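Local coordinates for protein putative tryptophan halogenase (Xanthomonas campestris pv. campestris, PDB 6Y1W) that probably binds FAD and, as a flavin-dependent halogenase, is thought to use the flavin to halogenate indole-type substrates, at residues A[64-69]-A[168-173]; A[345-350]-A[438-443]; A[358-363]-A[382-387]. All coordinates share one frame; numbering follows the deposited sequence. Where two conformers were deposited one is given.

Contact 1. Residues A[64-69]-A[168-173]; sequences PSLVTF and GLYARF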
ATOM      1  N   PRO A  64     -10.627  12.934  -5.427  1.00 12.34           N
ATOM      2  CA  PRO A  64      -9.985  13.726  -4.358  1.00 12.94           C
ATOM      3  C   PRO A  64      -8.486  13.873  -4.485  1.00 14.49           C
ATOM      4  O   PRO A  64      -7.918  14.749  -3.819  1.00 13.87           O
ATOM      5  CB  PRO A  64     -10.364  12.962  -3.084  1.00 14.30           C
ATOM      6  CG  PRO A  64     -11.752  12.388  -3.424  1.00 13.93           C
ATOM      7  CD  PRO A  64     -11.596  11.961  -4.856  1.00 13.64           C
ATOM      8  N   SER A  65      -7.812  13.030  -5.265  1.00 12.77           N
ATOM      9  CA  SER A  65      -6.380  13.249  -5.453  1.00 14.22           C
ATOM     10  C   SER A  65      -6.071  14.647  -5.989  1.00 14.94           C
ATOM     11  O   SER A  65      -4.960  15.148  -5.766  1.00 14.94           O
ATOM     12  CB  SER A  65      -5.821  12.162  -6.374  1.00 13.52           C
ATOM     13  OG  SER A  65      -6.482  12.203  -7.639  1.00 15.19           O
ATOM     14  N   LEU A  66      -7.000  15.289  -6.711  1.00 12.34           N
ATOM     15  CA  LEU A  66      -6.677  16.616  -7.225  1.00 10.82           C
ATOM     16  C   LEU A  66      -6.572  17.624  -6.088  1.00 15.71           C
ATOM     17  O   LEU A  66      -5.866  18.626  -6.220  1.00 14.60           O
ATOM     18  CB  LEU A  66      -7.707  17.111  -8.242  1.00 13.56           C
ATOM     19  CG  LEU A  66      -7.256  18.308  -9.093  1.00 13.83           C
ATOM     20  CD1 LEU A  66      -6.111  17.938 -10.041  1.00 11.99           C
ATOM     21  CD2 LEU A  66      -8.403  18.856  -9.935  1.00 18.44           C
ATOM     22  N   VAL A  67      -7.298  17.406  -4.990  1.00 11.46           N
ATOM     23  CA  VAL A  67      -7.159  18.292  -3.832  1.00 11.83           C
ATOM     24  C   VAL A  67      -5.722  18.244  -3.330  1.00 17.32           C
ATOM     25  O   VAL A  67      -5.105  19.272  -3.014  1.00 15.34           O
ATOM     26  CB  VAL A  67      -8.150  17.894  -2.723  1.00 17.50           C
ATOM     27  CG1 VAL A  67      -8.077  18.887  -1.554  1.00 16.55           C
ATOM     28  CG2 VAL A  67      -9.568  17.836  -3.252  1.00 12.95           C
ATOM     29  N   THR A  68      -5.170  17.042  -3.250  1.00 15.32           N
ATOM     30  CA  THR A  68      -3.767  16.900  -2.870  1.00 14.40           C
ATOM     31  C   THR A  68      -2.832  17.551  -3.881  1.00 13.80           C
ATOM     32  O   THR A  68      -1.847  18.188  -3.487  1.00 14.49           O
ATOM     33  CB  THR A  68      -3.454  15.413  -2.708  1.00 18.33           C
ATOM     34  OG1 THR A  68      -4.302  14.888  -1.686  1.00 21.77           O
ATOM     35  CG2 THR A  68      -1.980  15.203  -2.316  1.00 17.12           C
ATOM     36  N   PHE A  69      -3.069  17.362  -5.183  1.00 14.59           N
ATOM     37  CA  PHE A  69      -2.232  18.014  -6.207  1.00 13.72           C
ATOM     38  C   PHE A  69      -2.111  19.522  -5.953  1.00 14.27           C
ATOM     39  O   PHE A  69      -1.017  20.108  -6.032  1.00 15.11           O
ATOM     40  CB  PHE A  69      -2.857  17.767  -7.602  1.00 17.95           C
ATOM     41  CG  PHE A  69      -1.959  18.137  -8.785  1.00 14.76           C
ATOM     42  CD1 PHE A  69      -0.734  17.509  -8.970  1.00 14.02           C
ATOM     43  CD2 PHE A  69      -2.391  19.089  -9.719  1.00 16.92           C
ATOM     44  CE1 PHE A  69       0.061  17.813 -10.112  1.00 11.26           C
ATOM     45  CE2 PHE A  69      -1.598  19.428 -10.842  1.00 17.01           C
ATOM     46  CZ  PHE A  69      -0.390  18.780 -11.039  1.00 15.76           C
ATOM     47  N   GLY A 168     -11.086  23.480 -19.912  1.00 14.46           N
ATOM     48  CA  GLY A 168     -10.360  24.472 -20.686  1.00 18.24           C
ATOM     49  C   GLY A 168      -9.937  25.635 -19.816  1.00 16.13           C
ATOM     50  O   GLY A 168      -8.815  26.129 -19.942  1.00 15.84           O
ATOM     51  N   LEU A 169     -10.838  26.092 -18.935  1.00 15.17           N
ATOM     52  CA  LEU A 169     -10.472  27.143 -17.995  1.00 15.14           C
ATOM     53  C   LEU A 169      -9.405  26.658 -17.032  1.00 15.07           C
ATOM     54  O   LEU A 169      -8.542  27.434 -16.630  1.00 13.96           O
ATOM     55  CB  LEU A 169     -11.693  27.619 -17.200  1.00 14.90           C
ATOM     56  CG  LEU A 169     -12.733  28.368 -18.042  1.00 18.38           C
ATOM     57  CD1 LEU A 169     -13.958  28.684 -17.240  1.00 15.73           C
ATOM     58  CD2 LEU A 169     -12.098  29.638 -18.632  1.00 19.40           C
ATOM     59  N   TYR A 170      -9.448  25.388 -16.639  1.00 12.82           N
ATOM     60  CA  TYR A 170      -8.427  24.863 -15.734  1.00 12.52           C
ATOM     61  C   TYR A 170      -7.050  24.883 -16.408  1.00 13.41           C
ATOM     62  O   TYR A 170      -6.049  25.331 -15.813  1.00 14.44           O
ATOM     63  CB  TYR A 170      -8.819  23.441 -15.282  1.00 13.60           C
ATOM     64  CG  TYR A 170      -7.866  22.775 -14.296  1.00 12.95           C
ATOM     65  CD1 TYR A 170      -7.373  23.467 -13.199  1.00 13.71           C
ATOM     66  CD2 TYR A 170      -7.426  21.460 -14.494  1.00 17.54           C
ATOM     67  CE1 TYR A 170      -6.515  22.870 -12.277  1.00 14.09           C
ATOM     68  CE2 TYR A 170      -6.570  20.842 -13.580  1.00 14.38           C
ATOM     69  CZ  TYR A 170      -6.129  21.559 -12.477  1.00 13.50           C
ATOM     70  OH  TYR A 170      -5.268  20.958 -11.585  1.00 14.86           O
ATOM     71  N   ALA A 171      -6.979  24.422 -17.665  1.00 12.51           N
ATOM     72  CA  ALA A 171      -5.714  24.497 -18.397  1.00 12.63           C
ATOM     73  C   ALA A 171      -5.206  25.930 -18.516  1.00 14.39           C
ATOM     74  O   ALA A 171      -3.995  26.158 -18.465  1.00 15.02           O
ATOM     75  CB  ALA A 171      -5.866  23.863 -19.796  1.00 14.82           C
ATOM     76  N   ARG A 172      -6.104  26.905 -18.735  1.00 14.62           N
ATOM     77  CA  ARG A 172      -5.660  28.293 -18.849  0.58 15.66           C
ATOM     78  C   ARG A 172      -5.147  28.812 -17.510  1.00 17.97           C
ATOM     79  O   ARG A 172      -4.134  29.532 -17.470  1.00 16.86           O
ATOM     80  CB  ARG A 172      -6.803  29.173 -19.376  0.58 19.48           C
ATOM     81  CG  ARG A 172      -6.349  30.589 -19.785  0.58 19.73           C
ATOM     82  CD  ARG A 172      -5.479  30.518 -21.055  0.58 24.55           C
ATOM     83  NE  ARG A 172      -4.817  31.788 -21.379  0.58 23.18           N
ATOM     84  CZ  ARG A 172      -3.784  32.288 -20.708  0.58 28.93           C
ATOM     85  NH1 ARG A 172      -3.300  31.630 -19.671  0.58 18.27           N
ATOM     86  NH2 ARG A 172      -3.236  33.445 -21.072  0.58 32.25           N
ATOM     87  N   PHE A 173      -5.794  28.409 -16.409  1.00 15.20           N
ATOM     88  CA  PHE A 173      -5.343  28.754 -15.063  1.00 14.03           C
ATOM     89  C   PHE A 173      -3.956  28.184 -14.804  1.00 15.56           C
ATOM     90  O   PHE A 173      -3.063  28.886 -14.308  1.00 16.77           O
ATOM     91  CB  PHE A 173      -6.379  28.237 -14.045  1.00 16.05           C
ATOM     92  CG  PHE A 173      -6.005  28.435 -12.618  1.00 15.31           C
ATOM     93  CD1 PHE A 173      -6.388  29.597 -11.934  1.00 18.16           C
ATOM     94  CD2 PHE A 173      -5.350  27.449 -11.921  1.00 18.41           C
ATOM     95  CE1 PHE A 173      -6.059  29.753 -10.570  1.00 20.50           C
ATOM     96  CE2 PHE A 173      -5.002  27.620 -10.566  1.00 19.71           C
ATOM     97  CZ  PHE A 173      -5.368  28.760  -9.902  1.00 18.89           C
TER
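Leu66 and Tyr170 reach for each other from opposite directions, each with CG trans to its own backbone nitrogen (chi1 -165° and -178°), and this spans two helices whose nearest CA atoms are 12.0 Å apart. Phe69, one turn on from Leu66, starts out the same way (chi1 -168°), which lays its ring beside the end of the tyrosine.

Everything converges on the phenol oxygen. Leu66 CD1 sits 3.5 Å from Tyr170 OH, while the other methyl meets the ring obliquely, Leu66 CD2 lying 4.4 Å from Tyr170 CZ. Phe69 meets the same oxygen edge-on: Tyr170 OH lies near the plane of the phenylalanine ring, 3.9 Å from Phe69 CD2. These are van der Waals contacts, and the hydroxyl finds its polar partner in NE2 of His70, the next residue along helix 65-73. That bond lets a polar tip stay buried among leucine and phenylalanine carbons and should limit how far the phenol can shift.

These three side chains therefore join the start of helix 65-73 to helix 167-180. Leu66 also rests on Leu165 of strand 162-166 and on Ile351, a predicted FAD-binding residue of helix 350-363. Tyr170 meets the ring of Phe80 from helix 77-83, and Phe69 touches Gln355, so helix 350-363 packs against both Leu66 and Phe69.

Contact 2. Residues A[345-350]-A[438-443]; sequences PIESTN and ELFAEN. With BUD ((2S,3S)-butane-2,3-diol), chain H.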
ATOM      1  N   PRO A 345     -14.906   7.935 -18.868  1.00 15.78           N
ATOM      2  CA  PRO A 345     -14.975   8.728 -17.618  1.00 12.98           C
ATOM      3  C   PRO A 345     -16.006   8.259 -16.615  1.00 12.58           C
ATOM      4  O   PRO A 345     -16.557   9.073 -15.853  1.00 15.20           O
ATOM      5  CB  PRO A 345     -15.314  10.142 -18.126  1.00 11.28           C
ATOM      6  CG  PRO A 345     -16.137   9.888 -19.354  1.00 14.90           C
ATOM      7  CD  PRO A 345     -15.434   8.683 -20.020  1.00 14.50           C
ATOM      8  N   ILE A 346     -16.243   6.945 -16.573  1.00 13.98           N
ATOM      9  CA  ILE A 346     -17.289   6.404 -15.714  1.00 13.29           C
ATOM     10  C   ILE A 346     -16.965   6.583 -14.237  1.00 15.11           C
ATOM     11  O   ILE A 346     -17.880   6.683 -13.413  1.00 15.14           O
ATOM     12  CB  ILE A 346     -17.514   4.929 -16.074  1.00 13.63           C
ATOM     13  CG1 ILE A 346     -18.699   4.346 -15.321  1.00 15.41           C
ATOM     14  CG2 ILE A 346     -16.276   4.073 -15.713  1.00 13.82           C
ATOM     15  CD1 ILE A 346     -19.016   2.905 -15.782  1.00 21.46           C
ATOM     16  N   GLU A 347     -15.677   6.642 -13.869  1.00 11.80           N
ATOM     17  CA  GLU A 347     -15.263   6.908 -12.497  1.00 11.33           C
ATOM     18  C   GLU A 347     -14.357   8.136 -12.414  1.00 12.93           C
ATOM     19  O   GLU A 347     -13.580   8.271 -11.470  1.00 14.93           O
ATOM     20  CB  GLU A 347     -14.554   5.689 -11.875  1.00 15.73           C
ATOM     21  CG  GLU A 347     -15.524   4.559 -11.469  1.00 14.22           C
ATOM     22  CD  GLU A 347     -16.324   4.865 -10.205  1.00 12.58           C
ATOM     23  OE1 GLU A 347     -15.994   5.841  -9.479  1.00 13.37           O
ATOM     24  OE2 GLU A 347     -17.336   4.112  -9.924  1.00 13.64           O
ATOM     25  N   SER A 348     -14.449   9.050 -13.389  1.00 12.50           N
ATOM     26  CA  SER A 348     -13.786  10.358 -13.318  1.00 12.24           C
ATOM     27  C   SER A 348     -12.289  10.226 -13.043  1.00 14.44           C
ATOM     28  O   SER A 348     -11.746  10.893 -12.164  1.00 15.27           O
ATOM     29  CB  SER A 348     -14.425  11.294 -12.266  1.00 16.37           C
ATOM     30  OG  SER A 348     -15.875  11.232 -12.242  1.00 15.08           O
ATOM     31  N   THR A 349     -11.609   9.397 -13.831  1.00 12.55           N
ATOM     32  CA  THR A 349     -10.190   9.112 -13.605  1.00 12.71           C
ATOM     33  C   THR A 349      -9.244   9.832 -14.578  1.00 14.18           C
ATOM     34  O   THR A 349      -8.030   9.709 -14.401  1.00 14.27           O
ATOM     35  CB  THR A 349      -9.912   7.603 -13.668  1.00 12.93           C
ATOM     36  OG1 THR A 349     -10.527   7.014 -14.835  1.00 14.72           O
ATOM     37  CG2 THR A 349     -10.411   6.890 -12.413  1.00 11.96           C
ATOM     38  N   ASN A 350      -9.726  10.601 -15.563  1.00 15.32           N
ATOM     39  CA  ASN A 350      -8.818  11.152 -16.592  1.00 14.80           C
ATOM     40  C   ASN A 350      -7.765  12.088 -15.989  1.00 16.73           C
ATOM     41  O   ASN A 350      -6.548  11.910 -16.177  1.00 15.50           O
ATOM     42  CB  ASN A 350      -9.638  11.911 -17.653  1.00 14.92           C
ATOM     43  CG  ASN A 350      -8.754  12.708 -18.616  1.00 25.38           C
ATOM     44  OD1 ASN A 350      -7.925  12.105 -19.288  1.00 28.27           O
ATOM     45  ND2 ASN A 350      -8.916  14.055 -18.693  1.00 19.32           N
ATOM     46  N   GLU A 438      -3.345   1.136  -5.231  1.00 27.05           N
ATOM     47  CA  GLU A 438      -4.576   1.061  -6.007  1.00 19.95           C
ATOM     48  C   GLU A 438      -5.430   2.274  -5.674  1.00 19.04           C
ATOM     49  O   GLU A 438      -5.506   2.701  -4.517  1.00 21.56           O
ATOM     50  CB  GLU A 438      -5.342  -0.217  -5.695  1.00 20.80           C
ATOM     51  CG  GLU A 438      -4.708  -1.431  -6.307  1.00 26.81           C
ATOM     52  CD  GLU A 438      -5.221  -2.709  -5.684  1.00 41.10           C
ATOM     53  OE1 GLU A 438      -5.951  -2.645  -4.660  1.00 33.83           O
ATOM     54  OE2 GLU A 438      -4.905  -3.787  -6.231  1.00 40.60           O
ATOM     55  N   LEU A 439      -6.070   2.826  -6.714  1.00 17.68           N
ATOM     56  CA  LEU A 439      -6.915   3.995  -6.505  1.00 15.92           C
ATOM     57  C   LEU A 439      -8.128   3.665  -5.637  1.00 15.83           C
ATOM     58  O   LEU A 439      -8.464   4.421  -4.728  1.00 15.52           O
ATOM     59  CB  LEU A 439      -7.356   4.560  -7.857  1.00 13.26           C
ATOM     60  CG  LEU A 439      -8.455   5.617  -7.773  1.00 12.96           C
ATOM     61  CD1 LEU A 439      -8.000   6.864  -6.996  1.00 16.20           C
ATOM     62  CD2 LEU A 439      -8.873   6.006  -9.183  1.00 15.59           C
ATOM     63  N   PHE A 440      -8.854   2.596  -5.960  1.00 16.86           N
ATOM     64  CA  PHE A 440     -10.178   2.425  -5.379  1.00 15.78           C
ATOM     65  C   PHE A 440     -10.070   1.794  -3.989  1.00 15.14           C
ATOM     66  O   PHE A 440      -9.478   0.721  -3.821  1.00 22.02           O
ATOM     67  CB  PHE A 440     -11.063   1.626  -6.336  1.00 14.42           C
ATOM     68  CG  PHE A 440     -11.405   2.422  -7.580  1.00 13.13           C
ATOM     69  CD1 PHE A 440     -12.287   3.487  -7.488  1.00 15.45           C
ATOM     70  CD2 PHE A 440     -10.812   2.142  -8.811  1.00 16.46           C
ATOM     71  CE1 PHE A 440     -12.583   4.238  -8.592  1.00 16.08           C
ATOM     72  CE2 PHE A 440     -11.097   2.892  -9.927  1.00 17.16           C
ATOM     73  CZ  PHE A 440     -11.993   3.944  -9.827  1.00 16.36           C
ATOM     74  N   ALA A 441     -10.614   2.492  -3.004  1.00 19.24           N
ATOM     75  CA  ALA A 441     -10.592   2.066  -1.624  1.00 22.22           C
ATOM     76  C   ALA A 441     -11.586   0.920  -1.393  1.00 20.52           C
ATOM     77  O   ALA A 441     -12.433   0.606  -2.229  1.00 16.63           O
ATOM     78  CB  ALA A 441     -10.942   3.245  -0.717  1.00 29.22           C
ATOM     79  N   GLU A 442     -11.442   0.267  -0.240  1.00 18.79           N
ATOM     80  CA  GLU A 442     -12.412  -0.760   0.134  0.55 17.15           C
ATOM     81  C   GLU A 442     -13.847  -0.251   0.042  1.00 19.79           C
ATOM     82  O   GLU A 442     -14.722  -0.968  -0.459  1.00 18.06           O
ATOM     83  CB  GLU A 442     -12.094  -1.285   1.539  0.55 20.40           C
ATOM     84  CG  GLU A 442     -10.829  -2.136   1.543  0.55 22.27           C
ATOM     85  CD  GLU A 442     -10.464  -2.673   2.915  0.55 21.69           C
ATOM     86  OE1 GLU A 442     -11.214  -2.436   3.870  0.55 27.60           O
ATOM     87  OE2 GLU A 442      -9.410  -3.339   3.030  0.55 26.25           O
ATOM     88  N   ASN A 443     -14.115   0.986   0.495  1.00 17.52           N
ATOM     89  CA  ASN A 443     -15.474   1.532   0.432  1.00 18.09           C
ATOM     90  C   ASN A 443     -16.027   1.499  -0.994  1.00 16.22           C
ATOM     91  O   ASN A 443     -17.241   1.293  -1.200  1.00 16.40           O
ATOM     92  CB  ASN A 443     -15.492   2.983   0.950  1.00 19.77           C
ATOM     93  CG  ASN A 443     -16.905   3.591   0.933  1.00 20.90           C
ATOM     94  OD1 ASN A 443     -17.742   3.183   1.702  1.00 24.05           O
ATOM     95  ND2 ASN A 443     -17.146   4.552   0.060  1.00 26.38           N
TER
HETATM   96  C1  BUD H 606     -11.759   8.125  -5.903  0.92 20.64           C
HETATM   97  O1  BUD H 606     -13.437   6.449  -6.012  0.92 21.01           O
HETATM   98  C2  BUD H 606     -12.094   6.656  -5.642  0.92 26.31           C
HETATM   99  O2  BUD H 606     -12.109   4.964  -3.856  0.92 23.44           O
HETATM  100  C3  BUD H 606     -11.903   6.337  -4.155  0.92 24.67           C
HETATM  101  C4  BUD H 606     -10.476   6.727  -3.747  0.92 25.63           C
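Phe440 points the rim of its ring at Glu347, in what is probably the substrate-site region of this tryptophan-halogenase fold: Glu347 is a predicted tryptophan-binding residue, and its segment, 345-350, is the loop leading into helix 350-363. The glutamate's CB lies near the ring plane, 3.7 Å from Phe440 CZ, making an edge contact. A bend at chi2 (-75°) folds the chain back so that it runs along the ring margin, with Glu347 OE1 3.9 Å from Phe440 CE1. Carboxylate and ring planes stand 79° apart, nearly perpendicular. Glu347 OE2 is held outside the contact by His395 and His106, two hydrogen bonds that should fix the rotation of the carboxylate.

Thr349 approaches the same aromatic obliquely through its methyl, but its closer partner is Leu439: Thr349 CG2 and Leu439 CD2 meet at 3.7 Å. That leucine methyl also lies 3.8 Å above one face of the Phe440 ring, displaced toward the rim. Phe440 further stacks with Phe391 of helix 371-397, giving the ring an aromatic neighbour as well.

A molecule of (2S,3S)-butane-2,3-diol occupies the pocket beside this cluster, which Ile63, Pro64 and His106 help to line. Its O1 lies at the ring edge, 3.5 Å from Phe440 CD1. The other hydroxyl meets the backbone at the start of helix 442-451, and the diol is also hydrogen-bonded to Ser444 OG. From Ala441, the N-cap residue, the backbone N donates to O2 of the diol over 3.0 Å, with an N-H...O angle of 172°.

Contact 3. Residues A[358-363]-A[382-387]; sequences IVRLLQ and AEEIAH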
ATOM      1  N   ILE A 358       2.501  12.637 -13.606  1.00 14.62           N
ATOM      2  CA  ILE A 358       3.344  13.799 -13.286  1.00 13.84           C
ATOM      3  C   ILE A 358       4.014  13.612 -11.923  1.00 16.34           C
ATOM      4  O   ILE A 358       5.235  13.804 -11.762  1.00 16.15           O
ATOM      5  CB  ILE A 358       2.486  15.084 -13.294  1.00 16.84           C
ATOM      6  CG1 ILE A 358       1.983  15.398 -14.694  1.00 17.83           C
ATOM      7  CG2 ILE A 358       3.298  16.281 -12.690  1.00 16.42           C
ATOM      8  CD1 ILE A 358       0.819  16.416 -14.702  1.00 16.59           C
ATOM      9  N   VAL A 359       3.212  13.302 -10.908  1.00 14.66           N
ATOM     10  CA  VAL A 359       3.732  13.149  -9.557  1.00 13.89           C
ATOM     11  C   VAL A 359       4.749  12.020  -9.517  1.00 15.46           C
ATOM     12  O   VAL A 359       5.810  12.141  -8.891  1.00 14.16           O
ATOM     13  CB  VAL A 359       2.580  12.911  -8.562  1.00 16.34           C
ATOM     14  CG1 VAL A 359       3.138  12.493  -7.158  1.00 16.19           C
ATOM     15  CG2 VAL A 359       1.771  14.198  -8.429  1.00 16.99           C
ATOM     16  N   ARG A 360       4.463  10.916 -10.203  1.00 16.08           N
ATOM     17  CA  ARG A 360       5.431   9.822 -10.210  1.00 14.60           C
ATOM     18  C   ARG A 360       6.724  10.250 -10.880  1.00 15.81           C
ATOM     19  O   ARG A 360       7.812   9.895 -10.409  1.00 17.08           O
ATOM     20  CB  ARG A 360       4.867   8.594 -10.919  1.00 14.15           C
ATOM     21  CG  ARG A 360       5.733   7.349 -10.690  1.00 19.16           C
ATOM     22  CD  ARG A 360       5.254   6.198 -11.561  1.00 18.35           C
ATOM     23  NE  ARG A 360       3.818   5.970 -11.355  1.00 18.68           N
ATOM     24  CZ  ARG A 360       2.881   6.173 -12.276  1.00 21.23           C
ATOM     25  NH1 ARG A 360       3.179   6.608 -13.498  1.00 19.85           N
ATOM     26  NH2 ARG A 360       1.608   5.941 -11.947  1.00 24.95           N
ATOM     27  N   LEU A 361       6.624  11.037 -11.968  1.00 12.24           N
ATOM     28  CA  LEU A 361       7.830  11.530 -12.646  1.00 13.26           C
ATOM     29  C   LEU A 361       8.635  12.420 -11.709  1.00 12.87           C
ATOM     30  O   LEU A 361       9.870  12.335 -11.654  1.00 15.11           O
ATOM     31  CB  LEU A 361       7.453  12.332 -13.889  1.00 15.11           C
ATOM     32  CG  LEU A 361       8.626  12.945 -14.691  1.00 15.12           C
ATOM     33  CD1 LEU A 361       9.724  11.927 -15.058  1.00 16.80           C
ATOM     34  CD2 LEU A 361       8.078  13.612 -15.990  1.00 15.42           C
ATOM     35  N   LEU A 362       7.948  13.334 -11.003  1.00 13.18           N
ATOM     36  CA  LEU A 362       8.684  14.221 -10.103  1.00 14.27           C
ATOM     37  C   LEU A 362       9.336  13.429  -8.965  1.00 18.65           C
ATOM     38  O   LEU A 362      10.433  13.786  -8.491  1.00 18.64           O
ATOM     39  CB  LEU A 362       7.744  15.310  -9.573  1.00 15.76           C
ATOM     40  CG  LEU A 362       7.376  16.305 -10.677  1.00 19.00           C
ATOM     41  CD1 LEU A 362       6.361  17.355 -10.161  1.00 17.46           C
ATOM     42  CD2 LEU A 362       8.611  16.983 -11.271  1.00 20.15           C
ATOM     43  N   GLN A 363       8.689  12.361  -8.508  1.00 12.49           N
ATOM     44  CA  GLN A 363       9.297  11.542  -7.460  1.00 15.79           C
ATOM     45  C   GLN A 363      10.467  10.706  -7.957  1.00 19.29           C
ATOM     46  O   GLN A 363      11.231  10.199  -7.129  1.00 25.85           O
ATOM     47  CB  GLN A 363       8.230  10.637  -6.824  1.00 13.03           C
ATOM     48  CG  GLN A 363       7.280  11.449  -5.978  1.00 16.45           C
ATOM     49  CD  GLN A 363       6.193  10.633  -5.390  1.00 26.27           C
ATOM     50  OE1 GLN A 363       5.725   9.689  -6.004  1.00 26.85           O
ATOM     51  NE2 GLN A 363       5.728  11.026  -4.212  1.00 29.91           N
ATOM     52  N   ALA A 382       1.855   0.592 -14.896  1.00 17.31           N
ATOM     53  CA  ALA A 382       1.096  -0.557 -15.384  1.00 20.48           C
ATOM     54  C   ALA A 382       0.214  -1.147 -14.285  1.00 21.49           C
ATOM     55  O   ALA A 382      -0.959  -1.459 -14.521  1.00 22.01           O
ATOM     56  CB  ALA A 382       2.061  -1.608 -15.944  1.00 18.94           C
ATOM     57  N   GLU A 383       0.744  -1.275 -13.074  1.00 17.94           N
ATOM     58  CA  GLU A 383      -0.051  -1.824 -11.977  1.00 19.06           C
ATOM     59  C   GLU A 383      -1.214  -0.910 -11.636  1.00 21.76           C
ATOM     60  O   GLU A 383      -2.332  -1.381 -11.398  1.00 18.17           O
ATOM     61  CB  GLU A 383       0.828  -2.064 -10.748  1.00 22.58           C
ATOM     62  CG  GLU A 383       1.620  -3.354 -10.903  1.00 33.71           C
ATOM     63  CD  GLU A 383       2.774  -3.510  -9.948  1.00 44.56           C
ATOM     64  OE1 GLU A 383       2.891  -2.713  -8.999  1.00 44.59           O
ATOM     65  OE2 GLU A 383       3.569  -4.452 -10.164  1.00 62.43           O
ATOM     66  N   GLU A 384      -0.972   0.402 -11.597  1.00 15.70           N
ATOM     67  CA  GLU A 384      -2.047   1.313 -11.216  1.00 16.16           C
ATOM     68  C   GLU A 384      -3.171   1.320 -12.245  1.00 18.46           C
ATOM     69  O   GLU A 384      -4.352   1.330 -11.869  1.00 18.38           O
ATOM     70  CB  GLU A 384      -1.495   2.727 -11.016  1.00 17.32           C
ATOM     71  CG  GLU A 384      -0.723   2.872  -9.720  1.00 16.75           C
ATOM     72  CD  GLU A 384      -0.173   4.299  -9.573  1.00 25.94           C
ATOM     73  OE1 GLU A 384      -0.876   5.255  -9.968  1.00 27.84           O
ATOM     74  OE2 GLU A 384       0.935   4.463  -9.051  1.00 27.85           O
ATOM     75  N   ILE A 385      -2.833   1.304 -13.538  1.00 18.80           N
ATOM     76  CA  ILE A 385      -3.883   1.448 -14.547  1.00 18.90           C
ATOM     77  C   ILE A 385      -4.680   0.152 -14.663  1.00 20.86           C
ATOM     78  O   ILE A 385      -5.895   0.186 -14.916  1.00 21.37           O
ATOM     79  CB  ILE A 385      -3.304   1.896 -15.906  1.00 20.79           C
ATOM     80  CG1 ILE A 385      -4.428   2.282 -16.863  1.00 27.84           C
ATOM     81  CG2 ILE A 385      -2.439   0.813 -16.590  1.00 22.99           C
ATOM     82  CD1 ILE A 385      -5.249   3.281 -16.332  1.00 22.77           C
ATOM     83  N   ALA A 386      -4.030  -0.991 -14.487  1.00 22.67           N
ATOM     84  CA  ALA A 386      -4.747  -2.253 -14.593  1.00 24.09           C
ATOM     85  C   ALA A 386      -5.782  -2.355 -13.492  1.00 19.90           C
ATOM     86  O   ALA A 386      -6.877  -2.892 -13.701  1.00 20.28           O
ATOM     87  CB  ALA A 386      -3.779  -3.428 -14.530  1.00 23.92           C
ATOM     88  N   HIS A 387      -5.452  -1.838 -12.305  1.00 17.51           N
ATOM     89  CA  HIS A 387      -6.415  -1.826 -11.212  1.00 16.79           C
ATOM     90  C   HIS A 387      -7.626  -0.943 -11.543  1.00 17.18           C
ATOM     91  O   HIS A 387      -8.779  -1.301 -11.248  1.00 19.04           O
ATOM     92  CB  HIS A 387      -5.755  -1.327  -9.939  1.00 21.41           C
ATOM     93  CG  HIS A 387      -6.746  -0.805  -8.978  1.00 26.93           C
ATOM     94  ND1 HIS A 387      -7.535  -1.648  -8.231  1.00 24.50           N
ATOM     95  CD2 HIS A 387      -7.164   0.459  -8.707  1.00 22.73           C
ATOM     96  CE1 HIS A 387      -8.376  -0.926  -7.508  1.00 26.65           C
ATOM     97  NE2 HIS A 387      -8.168   0.350  -7.775  1.00 19.95           N
TER
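Arg360 offers a single guanidinium nitrogen to the carboxylate of Glu384, and NH2 lies at nearly equal distance from the two acid oxygens, well out of the carboxylate plane: Arg360 NH2 is 3.2 Å from Glu384 OE1 and 3.3 Å from Glu384 OE2. The pair is a salt bridge. The hydrogen bond within it, from Arg360 NH2 to Glu384 OE2, is nearly straight at 169° but weak by its length. The carboxylate approaches the edge of the guanidinium, with Glu384 CD lying in the guanidinium plane, yet the two flat groups are twisted 67° apart. Such a twist rules out the side-by-side pairing in which two nitrogens face two oxygens.

Both side chains are needed to cover the distance between helices whose closest CA atoms, those of Arg360 and Glu384, are 11.4 Å apart. The glutamate stays extended past CG, whereas the arginine turns at chi3 (-53°), swinging its head across to the acid.

One shell out, the stronger partner of Glu384 is Arg356, which makes a salt bridge to OE2 from one turn earlier on helix 350-363. The carboxylate is thus shared by two arginines of the same helix, a setting that would probably favour its charged form. Tyr377 of helix 371-397 forms a cation-pi contact with Arg360, and Gln380 and Ala381 pack against the arginine's side chain. At the end of segment 358-363, Leu362 O and Gln363 NE2 are hydrogen-bonded to His460 and Trp116 of the second subunit. Away from the annotated sites, this is a buried interhelical salt bridge of the helical part of the halogenase fold.

How the contacts relate
From the N terminus, contact 1 comes first: it brings helix 65-73 together with helix 167-180, closing a loop of 98 residues that contains both helices and strands. The chain then runs on to 345-350, where contact 2 opens; it closes only at 438-443, after a largely helical excursion. Contact 3 is nested inside that excursion, joining helix 350-363 to the long helix 371-397. The latter two contacts meet directly, His387 NE2 lying 3.0 Å from Phe440 N in a probable hydrogen bond. Contact 1 reaches contact 3 through Phe69 CD1 and Val359 CG2, 4.2 Å apart, whereas contacts 1 and 2 come no closer than about 6 Å between nearest atoms.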